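Local coordinates for hypothetical protein Atu2684 (Agrobacterium tumefaciens, PDB 2AXO), which is of unknown function but belongs to the thioredoxin clan and carries a disulfide that hints at, without proving, a thiol-disulfide role, at residues V45-S56 against Y114-G122. Residues are numbered along the deposited sequence; the frame is centred on the assembly and turned at random.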
loop_
_atom_site.group_PDB
_atom_site.type_symbol
_atom_site.label_atom_id
_atom_site.label_comp_id
_atom_site.label_asym_id
_atom_site.label_seq_id
_atom_site.Cartn_x
_atom_site.Cartn_y
_atom_site.Cartn_z
ATOM N N VAL A 45 -9.607 20.170 8.075
ATOM C CA VAL A 45 -8.898 18.990 8.543
ATOM C C VAL A 45 -7.744 18.619 7.619
ATOM O O VAL A 45 -7.901 18.560 6.396
ATOM C CB VAL A 45 -9.856 17.783 8.650
ATOM C CG1 VAL A 45 -9.090 16.533 9.070
ATOM C CG2 VAL A 45 -10.956 18.093 9.657
ATOM N N VAL A 46 -6.578 18.381 8.212
ATOM C CA VAL A 46 -5.400 17.992 7.443
ATOM C C VAL A 46 -4.879 16.655 7.958
ATOM O O VAL A 46 -4.399 16.563 9.078
ATOM C CB VAL A 46 -4.278 19.055 7.551
ATOM C CG1 VAL A 46 -3.025 18.574 6.820
ATOM C CG2 VAL A 46 -4.761 20.368 6.953
ATOM N N GLU A 47 -5.000 15.625 7.128
ATOM C CA GLU A 47 -4.550 14.291 7.473
ATOM C C GLU A 47 -3.334 13.951 6.641
ATOM O O GLU A 47 -3.427 13.777 5.428
ATOM C CB GLU A 47 -5.659 13.279 7.212
ATOM C CG GLU A 47 -6.837 13.444 8.140
ATOM C CD GLU A 47 -7.985 12.532 7.782
ATOM O OE1 GLU A 47 -8.624 12.777 6.740
ATOM O OE2 GLU A 47 -8.224 11.567 8.537
ATOM N N LEU A 48 -2.190 13.863 7.305
ATOM C CA LEU A 48 -0.936 13.567 6.633
ATOM C C LEU A 48 -0.529 12.108 6.746
ATOM O O LEU A 48 -0.495 11.544 7.842
ATOM C CB LEU A 48 0.170 14.438 7.232
ATOM C CG LEU A 48 1.612 14.142 6.821
ATOM C CD1 LEU A 48 1.848 14.606 5.389
ATOM C CD2 LEU A 48 2.559 14.857 7.777
ATOM N N PHE A 49 -0.231 11.494 5.605
ATOM C CA PHE A 49 0.233 10.115 5.587
ATOM C C PHE A 49 1.730 10.243 5.372
ATOM O O PHE A 49 2.189 10.831 4.390
ATOM C CB PHE A 49 -0.462 9.326 4.479
ATOM C CG PHE A 49 -1.933 9.164 4.725
ATOM C CD1 PHE A 49 -2.826 10.176 4.376
ATOM C CD2 PHE A 49 -2.411 8.061 5.429
ATOM C CE1 PHE A 49 -4.175 10.095 4.733
ATOM C CE2 PHE A 49 -3.755 7.972 5.789
ATOM C CZ PHE A 49 -4.639 8.991 5.444
ATOM N N THR A 50 2.485 9.702 6.322
ATOM C CA THR A 50 3.933 9.822 6.314
ATOM C C THR A 50 4.573 8.574 6.911
ATOM O O THR A 50 3.900 7.582 7.145
ATOM C CB THR A 50 4.327 11.056 7.167
ATOM O OG1 THR A 50 5.750 11.203 7.213
ATOM C CG2 THR A 50 3.775 10.905 8.586
ATOM N N SER A 51 5.880 8.633 7.143
ATOM C CA SER A 51 6.612 7.522 7.741
ATOM C C SER A 51 8.041 7.954 8.021
ATOM O O SER A 51 8.604 8.774 7.296
ATOM C CB SER A 51 6.629 6.300 6.815
ATOM O OG SER A 51 7.439 5.275 7.371
ATOM N N GLN A 52 8.636 7.410 9.072
ATOM C CA GLN A 52 10.002 7.787 9.371
ATOM C C GLN A 52 10.931 7.146 8.344
ATOM O O GLN A 52 12.062 7.590 8.158
ATOM C CB GLN A 52 10.394 7.368 10.789
ATOM C CG GLN A 52 10.869 5.942 10.935
ATOM C CD GLN A 52 11.751 5.764 12.156
ATOM O OE1 GLN A 52 12.909 6.192 12.173
ATOM N NE2 GLN A 52 11.202 5.149 13.192
ATOM N N GLY A 53 10.442 6.110 7.667
ATOM C CA GLY A 53 11.242 5.437 6.652
ATOM C C GLY A 53 11.205 6.138 5.304
ATOM O O GLY A 53 11.913 5.756 4.366
ATOM N N CYS A 54 10.361 7.162 5.208
ATOM C CA CYS A 54 10.197 7.961 3.995
ATOM C C CYS A 54 11.099 9.199 4.069
ATOM O O CYS A 54 10.836 10.130 4.833
ATOM C CB CYS A 54 8.721 8.360 3.857
ATOM S SG CYS A 54 8.351 9.837 2.861
ATOM N N ALA A 55 12.158 9.205 3.264
ATOM C CA ALA A 55 13.125 10.302 3.252
ATOM C C ALA A 55 12.599 11.671 2.831
ATOM O O ALA A 55 13.131 12.690 3.258
ATOM C CB ALA A 55 14.324 9.920 2.383
ATOM N N SER A 56 11.565 11.705 1.999
ATOM C CA SER A 56 11.019 12.980 1.550
ATOM C C SER A 56 9.859 13.447 2.416
ATOM O O SER A 56 9.168 14.398 2.071
ATOM C CB SER A 56 10.551 12.867 0.096
ATOM O OG SER A 56 9.606 11.819 -0.047
ATOM N N TYR A 114 1.104 7.584 -2.258
ATOM C CA TYR A 114 2.464 8.076 -2.121
ATOM C C TYR A 114 2.589 8.785 -0.780
ATOM O O TYR A 114 1.589 9.049 -0.114
ATOM C CB TYR A 114 2.797 9.067 -3.247
ATOM C CG TYR A 114 1.984 10.350 -3.223
ATOM C CD1 TYR A 114 0.762 10.446 -3.891
ATOM C CD2 TYR A 114 2.432 11.459 -2.511
ATOM C CE1 TYR A 114 0.009 11.625 -3.848
ATOM C CE2 TYR A 114 1.687 12.635 -2.460
ATOM C CZ TYR A 114 0.480 12.713 -3.127
ATOM O OH TYR A 114 -0.252 13.880 -3.070
ATOM N N THR A 115 3.819 9.066 -0.373
ATOM C CA THR A 115 4.065 9.804 0.864
ATOM C C THR A 115 5.153 10.817 0.544
ATOM O O THR A 115 6.057 10.535 -0.236
ATOM C CB THR A 115 4.554 8.898 2.035
ATOM O OG1 THR A 115 5.653 8.093 1.597
ATOM C CG2 THR A 115 3.428 8.013 2.550
ATOM N N PRO A 116 5.066 12.024 1.123
ATOM C CA PRO A 116 4.010 12.465 2.037
ATOM C C PRO A 116 2.781 12.978 1.290
ATOM O O PRO A 116 2.896 13.767 0.345
ATOM C CB PRO A 116 4.699 13.560 2.844
ATOM C CG PRO A 116 5.601 14.182 1.830
ATOM C CD PRO A 116 6.174 12.996 1.091
ATOM N N GLN A 117 1.608 12.523 1.717
ATOM C CA GLN A 117 0.355 12.927 1.100
ATOM C C GLN A 117 -0.595 13.477 2.149
ATOM O O GLN A 117 -0.840 12.838 3.172
ATOM C CB GLN A 117 -0.313 11.735 0.413
ATOM C CG GLN A 117 -1.685 12.063 -0.158
ATOM C CD GLN A 117 -2.368 10.859 -0.772
ATOM O OE1 GLN A 117 -2.634 9.869 -0.093
ATOM N NE2 GLN A 117 -2.666 10.942 -2.062
ATOM N N ALA A 118 -1.126 14.668 1.903
ATOM C CA ALA A 118 -2.062 15.251 2.842
ATOM C C ALA A 118 -3.454 15.226 2.229
ATOM O O ALA A 118 -3.640 15.571 1.060
ATOM C CB ALA A 118 -1.657 16.684 3.185
ATOM N N ILE A 119 -4.424 14.790 3.022
ATOM C CA ILE A 119 -5.810 14.732 2.585
ATOM C C ILE A 119 -6.496 15.898 3.295
ATOM O O ILE A 119 -6.398 16.030 4.514
ATOM C CB ILE A 119 -6.464 13.380 2.989
ATOM C CG1 ILE A 119 -5.682 12.211 2.368
ATOM C CG2 ILE A 119 -7.923 13.351 2.553
ATOM C CD1 ILE A 119 -5.651 12.214 0.841
ATOM N N LEU A 120 -7.172 16.753 2.531
ATOM C CA LEU A 120 -7.819 17.929 3.103
ATOM C C LEU A 120 -9.346 17.799 3.178
ATOM O O LEU A 120 -10.011 17.585 2.162
ATOM C CB LEU A 120 -7.416 19.166 2.287
ATOM C CG LEU A 120 -5.915 19.316 1.973
ATOM C CD1 LEU A 120 -5.697 20.586 1.172
ATOM C CD2 LEU A 120 -5.096 19.360 3.257
ATOM N N ASN A 121 -9.891 17.934 4.387
ATOM C CA ASN A 121 -11.334 17.810 4.625
ATOM C C ASN A 121 -11.878 16.511 4.035
ATOM O O ASN A 121 -13.065 16.416 3.721
ATOM C CB ASN A 121 -12.107 18.986 4.001
ATOM C CG ASN A 121 -11.893 20.304 4.730
ATOM O OD1 ASN A 121 -12.496 21.325 4.370
ATOM N ND2 ASN A 121 -11.044 20.299 5.745
ATOM N N GLY A 122 -11.006 15.521 3.879
ATOM C CA GLY A 122 -11.420 14.253 3.310
ATOM C C GLY A 122 -11.910 14.378 1.876
ATOM O O GLY A 122 -12.461 13.419 1.333
HETATM O O HOH W 1 -8.689 15.209 5.808
#
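Phe49 and Ile119 meet on one face of an antiparallel strand pair, 45-50 against 117-120. CG1 of Ile119 comes in at the edge of the Phe49 ring, 3.5 Å from CE1 of Phe49. The carbonyl O of Gln117 lies in the ring plane at the same edge, 3.5 Å from CD1 of Phe49. Phe49 CG turns away from its own carbonyl carbon (chi1 -66°), which brings CD1 and CE1 over to the neighbouring strand. A stack with Tyr78 adds to this packing. Four backbone bonds join Glu47 to Ile119 and Phe49 to Gln117; a fifth runs from Asn121 N to Val45 O. On the other face, Val46 and Leu120 lie side by side, Val46 CG2 to Leu120 CD2 3.8 Å. Leu48 CD1 reaches CB of Pro116 at 4.0 Å, and helix 58-70 packs on both residues. The strands are the central two of a four-stranded mixed sheet, consistent with a thioredoxin fold. Cys54 and Cys57 form a CXXC disulfide ahead of that helix, and Pro116 follows a cis peptide bond, as the cis-proline does beside the thioredoxin active site. Cys54 SG lies buried 3.5 Å from Thr115 OG1, which accepts a hydrogen bond from Trp83 NE1. The solvent side is at Ser56, which is exposed; its carbonyl O comes 3.4 Å from CD of the partly exposed Pro116. At the far end, a water lies 2.6 Å from Glu47 OE1, is also within hydrogen-bonding distance of Ile119 O, and accepts from Gly122 N. The other carboxylate oxygen of Glu47, OE2, forms a salt bridge with Arg100.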